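Local coordinates for DNA damage response protein Rtt109, putative (Neosartorya fumigata, PDB 5ZB9), which probably catalyses the transfer of an acetyl group from acetyl-CoA to lysine side chains of histone H3, at residues G164-W169 / L207-C212; R171-I176 / G317-V322. One frame throughout, in Å; residues are numbered along the deposited sequence. Where two conformers were deposited one is given.

Contact 1. Residues G164-W169 / L207-C212; sequences GLIKWW and LIVPGC
The helical segment 164-169 faces the end of a strand that passes at V209 into a type II turn closed by C212 N to V209 O, and I166 and V209 are the nearest residues, 8.8 Å apart between CA atoms. No hydrogen bond crosses. I166 alone carries the helix side of the contact and divides its two branches between two partners. Its CG1 arm leaves beside the backbone N (chi1 -63°) and runs on extended, so that CD1 meets V209 CG1 tip to tip at 4.1 Å. The shorter branch, CG2, lies 4.3 Å from L207 CD2. V209 CG1, the methyl anti to its own N (chi1 -174°), comes nearest, with CG2 almost as close to the same isoleucine. F220 touches both I166 and L207, and I166 also rests on A140 of strand 133-140. W168 sets its edge over the indole face of W169, with W168 CZ3 3.5 Å above the ring plane, and reaches L112 and R113 of helix 111-127. Those three residues bind CoA in this protein, although no cofactor is bound here. This is the helix of the CoA site, with W168 on its cofactor side and the buried I166 on its sheet side.

Contact 2. Residues R171-I176 / G317-V322; sequences RVIDPI and GFLWLV
D174 OD1, next in sequence to the I173 that packs on L319 and L321, is gripped twice, by a salt bridge from R178 NE and a hydrogen bond from W235 NE1, while OD2 bonds to T224 OG1. D174 leaves the helix pointing away from strand 317-322, and these partners hold its buried carboxylate. The helix segment, kinked at P175, and the strand run nearly parallel, 9° between their axes and 10.2 Å apart. I173 fits between two leucines: CG1 lies against L319 CD2 at a close 3.4 Å, and CG2 meets L321 CB at 4.2 Å; in both pairs the isoleucine and leucine run alongside and antiparallel. Both leucines have CG anti to the backbone N (L321 chi1 170°); L319 touches with CD2, L321 with both CB and CD2. A turn further on, I176 CG2 crosses L321 CD2 at an angle, 3.9 Å away, while helix 111-127 touches I176 through N117 and L120. W320, between the leucines, points away from the helix; its NE1 bonds to OH of the acetylated lysine at position 264, and its ring meets Y239 edge-to-face. Alternate residues thus serve different faces, the leucines filling the helix-on-sheet layer of the KAT11-family acetyltransferase domain.

In the fold
From the N terminus the chain lays down strands 22-35 to 86-96, helix 111-127 and strand 133-140 before reaching helix 162-177, which supplies the first segment of both contacts. Contact 1 closes a loop of 37 residues as strand 202-208 ends; contact 2 closes one of 140 residues at strand 317-324. Their segments alternate along the chain, so the two loops cross. Strand 317-324 lies antiparallel between strands 133-140 and 202-208, and a probable hydrogen bond from F318 N to I208 O (2.8 Å) joins the contacts, whose centres are 10 Å apart. Together they set residues two turns apart on one helix, I166 and I173, against neighbouring strands of the sheet.

Contact 1. Residues G164-W169 / L207-C212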
ATOM      1  N   GLY A 164     -14.786   5.654  -7.522  1.00 25.70           N
ATOM      2  CA  GLY A 164     -14.096   6.868  -7.135  1.00 19.73           C
ATOM      3  C   GLY A 164     -12.808   6.589  -6.389  1.00 23.68           C
ATOM      4  O   GLY A 164     -11.807   7.288  -6.583  1.00 24.13           O
ATOM      5  N   LEU A 165     -12.826   5.568  -5.534  1.00 23.18           N
ATOM      6  CA  LEU A 165     -11.639   5.203  -4.765  1.00 21.79           C
ATOM      7  C   LEU A 165     -10.530   4.639  -5.652  1.00 23.81           C
ATOM      8  O   LEU A 165      -9.351   4.948  -5.456  1.00 21.00           O
ATOM      9  CB  LEU A 165     -11.991   4.195  -3.680  1.00 26.31           C
ATOM     10  CG  LEU A 165     -12.243   4.849  -2.329  1.00 33.23           C
ATOM     11  CD1 LEU A 165     -12.784   3.838  -1.331  1.00 35.58           C
ATOM     12  CD2 LEU A 165     -10.967   5.499  -1.817  1.00 21.50           C
ATOM     13  N   ILE A 166     -10.906   3.816  -6.624  1.00 18.77           N
ATOM     14  CA  ILE A 166      -9.933   3.290  -7.569  1.00 19.60           C
ATOM     15  C   ILE A 166      -9.265   4.429  -8.362  1.00 20.94           C
ATOM     16  O   ILE A 166      -8.042   4.452  -8.493  1.00 19.41           O
ATOM     17  CB  ILE A 166     -10.580   2.266  -8.524  1.00 18.22           C
ATOM     18  CG1 ILE A 166     -11.098   1.064  -7.729  1.00 15.22           C
ATOM     19  CG2 ILE A 166      -9.581   1.796  -9.579  1.00 15.17           C
ATOM     20  CD1 ILE A 166     -12.073   0.182  -8.505  1.00 17.84           C
ATOM     21  N   LYS A 167     -10.044   5.386  -8.861  1.00 19.11           N
ATOM     22  CA  LYS A 167      -9.449   6.516  -9.572  1.00 19.38           C
ATOM     23  C   LYS A 167      -8.583   7.350  -8.642  1.00 20.62           C
ATOM     24  O   LYS A 167      -7.525   7.842  -9.044  1.00 20.05           O
ATOM     25  CB  LYS A 167     -10.515   7.400 -10.210  1.00 19.21           C
ATOM     26  CG  LYS A 167     -11.234   6.735 -11.358  1.00 25.23           C
ATOM     27  CD  LYS A 167     -12.330   7.623 -11.926  1.00 29.31           C
ATOM     28  CE  LYS A 167     -13.252   6.807 -12.829  1.00 45.09           C
ATOM     29  NZ  LYS A 167     -14.303   7.623 -13.506  1.00 54.61           N
ATOM     30  N   TRP A 168      -9.027   7.495  -7.395  1.00 19.95           N
ATOM     31  CA  TRP A 168      -8.305   8.304  -6.413  1.00 19.73           C
ATOM     32  C   TRP A 168      -6.921   7.716  -6.138  1.00 19.19           C
ATOM     33  O   TRP A 168      -5.912   8.418  -6.194  1.00 17.85           O
ATOM     34  CB  TRP A 168      -9.116   8.409  -5.115  1.00 19.63           C
ATOM     35  CG  TRP A 168      -8.573   9.377  -4.097  1.00 23.62           C
ATOM     36  CD1 TRP A 168      -8.787  10.729  -4.046  1.00 18.88           C
ATOM     37  CD2 TRP A 168      -7.738   9.064  -2.967  1.00 19.37           C
ATOM     38  NE1 TRP A 168      -8.133  11.271  -2.961  1.00 20.06           N
ATOM     39  CE2 TRP A 168      -7.485  10.272  -2.284  1.00 14.30           C
ATOM     40  CE3 TRP A 168      -7.183   7.882  -2.473  1.00 16.36           C
ATOM     41  CZ2 TRP A 168      -6.708  10.328  -1.136  1.00 19.98           C
ATOM     42  CZ3 TRP A 168      -6.405   7.938  -1.324  1.00 17.78           C
ATOM     43  CH2 TRP A 168      -6.177   9.152  -0.669  1.00 20.60           C
ATOM     44  N   TRP A 169      -6.880   6.419  -5.863  1.00 16.75           N
ATOM     45  CA  TRP A 169      -5.628   5.749  -5.552  1.00 19.00           C
ATOM     46  C   TRP A 169      -4.668   5.749  -6.734  1.00 18.02           C
ATOM     47  O   TRP A 169      -3.461   5.839  -6.550  1.00 17.80           O
ATOM     48  CB  TRP A 169      -5.888   4.316  -5.080  1.00 18.88           C
ATOM     49  CG  TRP A 169      -6.196   4.241  -3.614  1.00 20.92           C
ATOM     50  CD1 TRP A 169      -7.366   3.838  -3.038  1.00 19.36           C
ATOM     51  CD2 TRP A 169      -5.323   4.607  -2.540  1.00 18.41           C
ATOM     52  NE1 TRP A 169      -7.266   3.914  -1.673  1.00 21.26           N
ATOM     53  CE2 TRP A 169      -6.021   4.378  -1.342  1.00 21.19           C
ATOM     54  CE3 TRP A 169      -4.013   5.096  -2.478  1.00 17.25           C
ATOM     55  CZ2 TRP A 169      -5.452   4.619  -0.093  1.00 23.41           C
ATOM     56  CZ3 TRP A 169      -3.452   5.333  -1.246  1.00 14.62           C
ATOM     57  CH2 TRP A 169      -4.169   5.101  -0.068  1.00 20.08           C
ATOM     58  N   LEU A 207      -2.869  -2.310 -13.002  1.00 19.74           N
ATOM     59  CA  LEU A 207      -4.182  -2.241 -12.388  1.00 16.57           C
ATOM     60  C   LEU A 207      -5.090  -3.337 -12.912  1.00 18.56           C
ATOM     61  O   LEU A 207      -5.176  -3.558 -14.117  1.00 19.37           O
ATOM     62  CB  LEU A 207      -4.826  -0.874 -12.635  1.00 14.47           C
ATOM     63  CG  LEU A 207      -6.264  -0.767 -12.115  1.00 16.18           C
ATOM     64  CD1 LEU A 207      -6.287  -0.768 -10.590  1.00 14.40           C
ATOM     65  CD2 LEU A 207      -7.011   0.443 -12.690  1.00 11.36           C
ATOM     66  N   ILE A 208      -5.763  -4.025 -11.997  1.00 19.15           N
ATOM     67  CA  ILE A 208      -6.786  -4.990 -12.364  1.00 19.08           C
ATOM     68  C   ILE A 208      -8.069  -4.731 -11.577  1.00 20.96           C
ATOM     69  O   ILE A 208      -8.052  -4.623 -10.353  1.00 21.77           O
ATOM     70  CB  ILE A 208      -6.320  -6.433 -12.121  1.00 20.76           C
ATOM     71  CG1 ILE A 208      -5.365  -6.873 -13.231  1.00 20.25           C
ATOM     72  CG2 ILE A 208      -7.509  -7.383 -12.081  1.00 18.81           C
ATOM     73  CD1 ILE A 208      -4.991  -8.343 -13.131  1.00 23.16           C
ATOM     74  N   VAL A 209      -9.176  -4.614 -12.295  1.00 19.10           N
ATOM     75  CA  VAL A 209     -10.483  -4.481 -11.678  1.00 20.24           C
ATOM     76  C   VAL A 209     -11.371  -5.593 -12.200  1.00 21.23           C
ATOM     77  O   VAL A 209     -11.996  -5.440 -13.244  1.00 24.66           O
ATOM     78  CB  VAL A 209     -11.121  -3.118 -11.992  1.00 21.81           C
ATOM     79  CG1 VAL A 209     -12.414  -2.936 -11.209  1.00 18.93           C
ATOM     80  CG2 VAL A 209     -10.139  -1.997 -11.697  1.00 17.31           C
ATOM     81  N   PRO A 210     -11.412  -6.726 -11.485  1.00 29.79           N
ATOM     82  CA  PRO A 210     -12.177  -7.904 -11.926  1.00 27.70           C
ATOM     83  C   PRO A 210     -13.623  -7.542 -12.247  1.00 27.43           C
ATOM     84  O   PRO A 210     -14.273  -6.875 -11.438  1.00 27.35           O
ATOM     85  CB  PRO A 210     -12.100  -8.852 -10.723  1.00 23.90           C
ATOM     86  CG  PRO A 210     -10.888  -8.404  -9.963  1.00 27.09           C
ATOM     87  CD  PRO A 210     -10.823  -6.913 -10.148  1.00 25.03           C
ATOM     88  N   GLY A 211     -14.104  -7.953 -13.418  1.00 27.58           N
ATOM     89  CA  GLY A 211     -15.439  -7.599 -13.865  1.00 21.92           C
ATOM     90  C   GLY A 211     -15.407  -6.515 -14.931  1.00 28.25           C
ATOM     91  O   GLY A 211     -16.383  -6.303 -15.645  1.00 34.72           O
ATOM     92  N   CYS A 212     -14.280  -5.822 -15.040  1.00 24.45           N
ATOM     93  CA  CYS A 212     -14.143  -4.751 -16.014  1.00 21.99           C
ATOM     94  C   CYS A 212     -13.181  -5.160 -17.106  1.00 24.96           C
ATOM     95  O   CYS A 212     -12.092  -5.660 -16.821  1.00 24.03           O
ATOM     96  CB  CYS A 212     -13.657  -3.461 -15.346  1.00 25.58           C
ATOM     97  SG  CYS A 212     -14.815  -2.731 -14.168  1.00 26.55           S
TER

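Contact 2. Residues R171-I176 / G317-V322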
ATOM      1  N   ARG A 171      -4.454   8.214  -8.808  1.00 18.44           N
ATOM      2  CA  ARG A 171      -3.934   9.578  -8.823  0.50 18.16           C
ATOM      3  C   ARG A 171      -2.888   9.774  -7.728  1.00 17.80           C
ATOM      4  O   ARG A 171      -2.001  10.605  -7.850  1.00 21.60           O
ATOM      5  CB  ARG A 171      -5.071  10.594  -8.672  0.50 20.33           C
ATOM      6  CG  ARG A 171      -5.948  10.751  -9.918  0.50 20.07           C
ATOM      7  CD  ARG A 171      -6.941  11.899  -9.758  0.50 22.46           C
ATOM      8  NE  ARG A 171      -7.887  11.647  -8.674  0.50 24.66           N
ATOM      9  CZ  ARG A 171      -9.135  11.222  -8.847  0.50 19.14           C
ATOM     10  NH1 ARG A 171      -9.912  11.010  -7.797  0.50 15.30           N
ATOM     11  NH2 ARG A 171      -9.603  11.017 -10.072  0.50 21.63           N
ATOM     12  N   VAL A 172      -2.991   8.998  -6.656  1.00 19.96           N
ATOM     13  CA  VAL A 172      -1.982   9.025  -5.602  1.00 21.09           C
ATOM     14  C   VAL A 172      -0.673   8.433  -6.120  1.00 22.50           C
ATOM     15  O   VAL A 172       0.418   8.962  -5.890  1.00 24.04           O
ATOM     16  CB  VAL A 172      -2.433   8.227  -4.360  1.00 20.03           C
ATOM     17  CG1 VAL A 172      -1.266   7.990  -3.415  1.00 13.63           C
ATOM     18  CG2 VAL A 172      -3.588   8.932  -3.650  1.00 18.62           C
ATOM     19  N   ILE A 173      -0.809   7.318  -6.826  1.00 20.54           N
ATOM     20  CA  ILE A 173       0.316   6.557  -7.348  1.00 20.48           C
ATOM     21  C   ILE A 173       0.996   7.238  -8.551  1.00 22.08           C
ATOM     22  O   ILE A 173       2.218   7.180  -8.690  1.00 18.72           O
ATOM     23  CB  ILE A 173      -0.168   5.126  -7.720  1.00 23.29           C
ATOM     24  CG1 ILE A 173      -0.409   4.333  -6.434  1.00 22.31           C
ATOM     25  CG2 ILE A 173       0.807   4.395  -8.642  1.00 13.46           C
ATOM     26  CD1 ILE A 173       0.767   4.351  -5.497  1.00 24.84           C
ATOM     27  N   ASP A 174       0.208   7.900  -9.398  1.00 22.12           N
ATOM     28  CA  ASP A 174       0.715   8.441 -10.668  1.00 21.83           C
ATOM     29  C   ASP A 174       1.996   9.292 -10.538  1.00 21.56           C
ATOM     30  O   ASP A 174       2.950   9.060 -11.275  1.00 23.56           O
ATOM     31  CB  ASP A 174      -0.383   9.249 -11.376  1.00 19.28           C
ATOM     32  CG  ASP A 174      -0.115   9.432 -12.865  1.00 22.53           C
ATOM     33  OD1 ASP A 174       0.309   8.463 -13.526  1.00 25.73           O
ATOM     34  OD2 ASP A 174      -0.330  10.543 -13.384  1.00 24.31           O
ATOM     35  N   PRO A 175       2.038  10.266  -9.602  1.00 25.75           N
ATOM     36  CA  PRO A 175       3.269  11.068  -9.523  1.00 21.59           C
ATOM     37  C   PRO A 175       4.476  10.286  -9.009  1.00 24.86           C
ATOM     38  O   PRO A 175       5.612  10.616  -9.357  1.00 29.44           O
ATOM     39  CB  PRO A 175       2.901  12.187  -8.543  1.00 19.75           C
ATOM     40  CG  PRO A 175       1.424  12.228  -8.542  1.00 20.28           C
ATOM     41  CD  PRO A 175       0.997  10.806  -8.712  1.00 22.56           C
ATOM     42  N   ILE A 176       4.242   9.270  -8.187  1.00 21.56           N
ATOM     43  CA  ILE A 176       5.341   8.419  -7.754  1.00 25.94           C
ATOM     44  C   ILE A 176       5.881   7.676  -8.957  1.00 28.10           C
ATOM     45  O   ILE A 176       7.089   7.657  -9.202  1.00 28.89           O
ATOM     46  CB  ILE A 176       4.912   7.406  -6.694  1.00 22.48           C
ATOM     47  CG1 ILE A 176       4.225   8.113  -5.535  1.00 25.06           C
ATOM     48  CG2 ILE A 176       6.112   6.617  -6.205  1.00 16.76           C
ATOM     49  CD1 ILE A 176       3.870   7.191  -4.397  1.00 25.23           C
ATOM     50  N   GLY A 317     -10.429  -2.594  -6.898  1.00 22.59           N
ATOM     51  CA  GLY A 317      -9.300  -2.525  -7.803  1.00 20.74           C
ATOM     52  C   GLY A 317      -8.035  -2.980  -7.099  1.00 20.85           C
ATOM     53  O   GLY A 317      -7.823  -2.669  -5.925  1.00 22.20           O
ATOM     54  N   PHE A 318      -7.194  -3.718  -7.810  1.00 17.56           N
ATOM     55  CA  PHE A 318      -5.913  -4.126  -7.267  1.00 17.34           C
ATOM     56  C   PHE A 318      -4.800  -3.426  -8.017  1.00 17.37           C
ATOM     57  O   PHE A 318      -4.740  -3.464  -9.243  1.00 19.05           O
ATOM     58  CB  PHE A 318      -5.754  -5.642  -7.338  1.00 17.63           C
ATOM     59  CG  PHE A 318      -6.857  -6.386  -6.651  1.00 17.70           C
ATOM     60  CD1 PHE A 318      -6.853  -6.535  -5.278  1.00 17.07           C
ATOM     61  CD2 PHE A 318      -7.909  -6.917  -7.375  1.00 19.69           C
ATOM     62  CE1 PHE A 318      -7.872  -7.205  -4.633  1.00 20.30           C
ATOM     63  CE2 PHE A 318      -8.934  -7.599  -6.733  1.00 25.44           C
ATOM     64  CZ  PHE A 318      -8.911  -7.741  -5.356  1.00 19.38           C
ATOM     65  N   LEU A 319      -3.920  -2.781  -7.266  1.00 18.19           N
ATOM     66  CA  LEU A 319      -2.887  -1.948  -7.852  1.00 16.58           C
ATOM     67  C   LEU A 319      -1.474  -2.396  -7.454  1.00 19.94           C
ATOM     68  O   LEU A 319      -1.196  -2.650  -6.281  1.00 17.60           O
ATOM     69  CB  LEU A 319      -3.123  -0.503  -7.440  1.00 15.63           C
ATOM     70  CG  LEU A 319      -2.279   0.558  -8.120  1.00 22.40           C
ATOM     71  CD1 LEU A 319      -2.630   0.563  -9.584  1.00 31.20           C
ATOM     72  CD2 LEU A 319      -2.592   1.901  -7.530  1.00 25.38           C
ATOM     73  N   TRP A 320      -0.593  -2.510  -8.442  1.00 18.77           N
ATOM     74  CA  TRP A 320       0.811  -2.792  -8.181  1.00 17.21           C
ATOM     75  C   TRP A 320       1.662  -1.788  -8.937  1.00 20.25           C
ATOM     76  O   TRP A 320       1.600  -1.707 -10.163  1.00 21.33           O
ATOM     77  CB  TRP A 320       1.190  -4.223  -8.591  1.00 15.80           C
ATOM     78  CG  TRP A 320       0.263  -5.255  -8.044  1.00 20.21           C
ATOM     79  CD1 TRP A 320       0.343  -5.872  -6.827  1.00 21.15           C
ATOM     80  CD2 TRP A 320      -0.905  -5.781  -8.683  1.00 15.84           C
ATOM     81  NE1 TRP A 320      -0.696  -6.753  -6.676  1.00 18.48           N
ATOM     82  CE2 TRP A 320      -1.478  -6.717  -7.799  1.00 15.34           C
ATOM     83  CE3 TRP A 320      -1.520  -5.552  -9.918  1.00 15.92           C
ATOM     84  CZ2 TRP A 320      -2.642  -7.423  -8.108  1.00 17.27           C
ATOM     85  CZ3 TRP A 320      -2.675  -6.260 -10.229  1.00 17.12           C
ATOM     86  CH2 TRP A 320      -3.223  -7.184  -9.325  1.00 16.07           C
ATOM     87  N   LEU A 321       2.431  -1.000  -8.199  1.00 15.53           N
ATOM     88  CA  LEU A 321       3.433  -0.154  -8.810  1.00 17.90           C
ATOM     89  C   LEU A 321       4.767  -0.867  -8.686  1.00 19.68           C
ATOM     90  O   LEU A 321       5.265  -1.068  -7.575  1.00 20.19           O
ATOM     91  CB  LEU A 321       3.479   1.219  -8.143  1.00 16.49           C
ATOM     92  CG  LEU A 321       4.666   2.091  -8.558  1.00 17.74           C
ATOM     93  CD1 LEU A 321       4.579   2.463 -10.043  1.00 16.55           C
ATOM     94  CD2 LEU A 321       4.743   3.325  -7.679  1.00 13.23           C
ATOM     95  N   VAL A 322       5.332  -1.286  -9.812  1.00 16.38           N
ATOM     96  CA  VAL A 322       6.580  -2.047  -9.764  1.00 19.48           C
ATOM     97  C   VAL A 322       7.763  -1.197 -10.219  1.00 26.87           C
ATOM     98  O   VAL A 322       7.814  -0.729 -11.370  1.00 21.58           O
ATOM     99  CB  VAL A 322       6.509  -3.330 -10.621  1.00 21.96           C
ATOM    100  CG1 VAL A 322       7.813  -4.109 -10.526  1.00 18.92           C
ATOM    101  CG2 VAL A 322       5.336  -4.197 -10.183  1.00 21.47           C
TER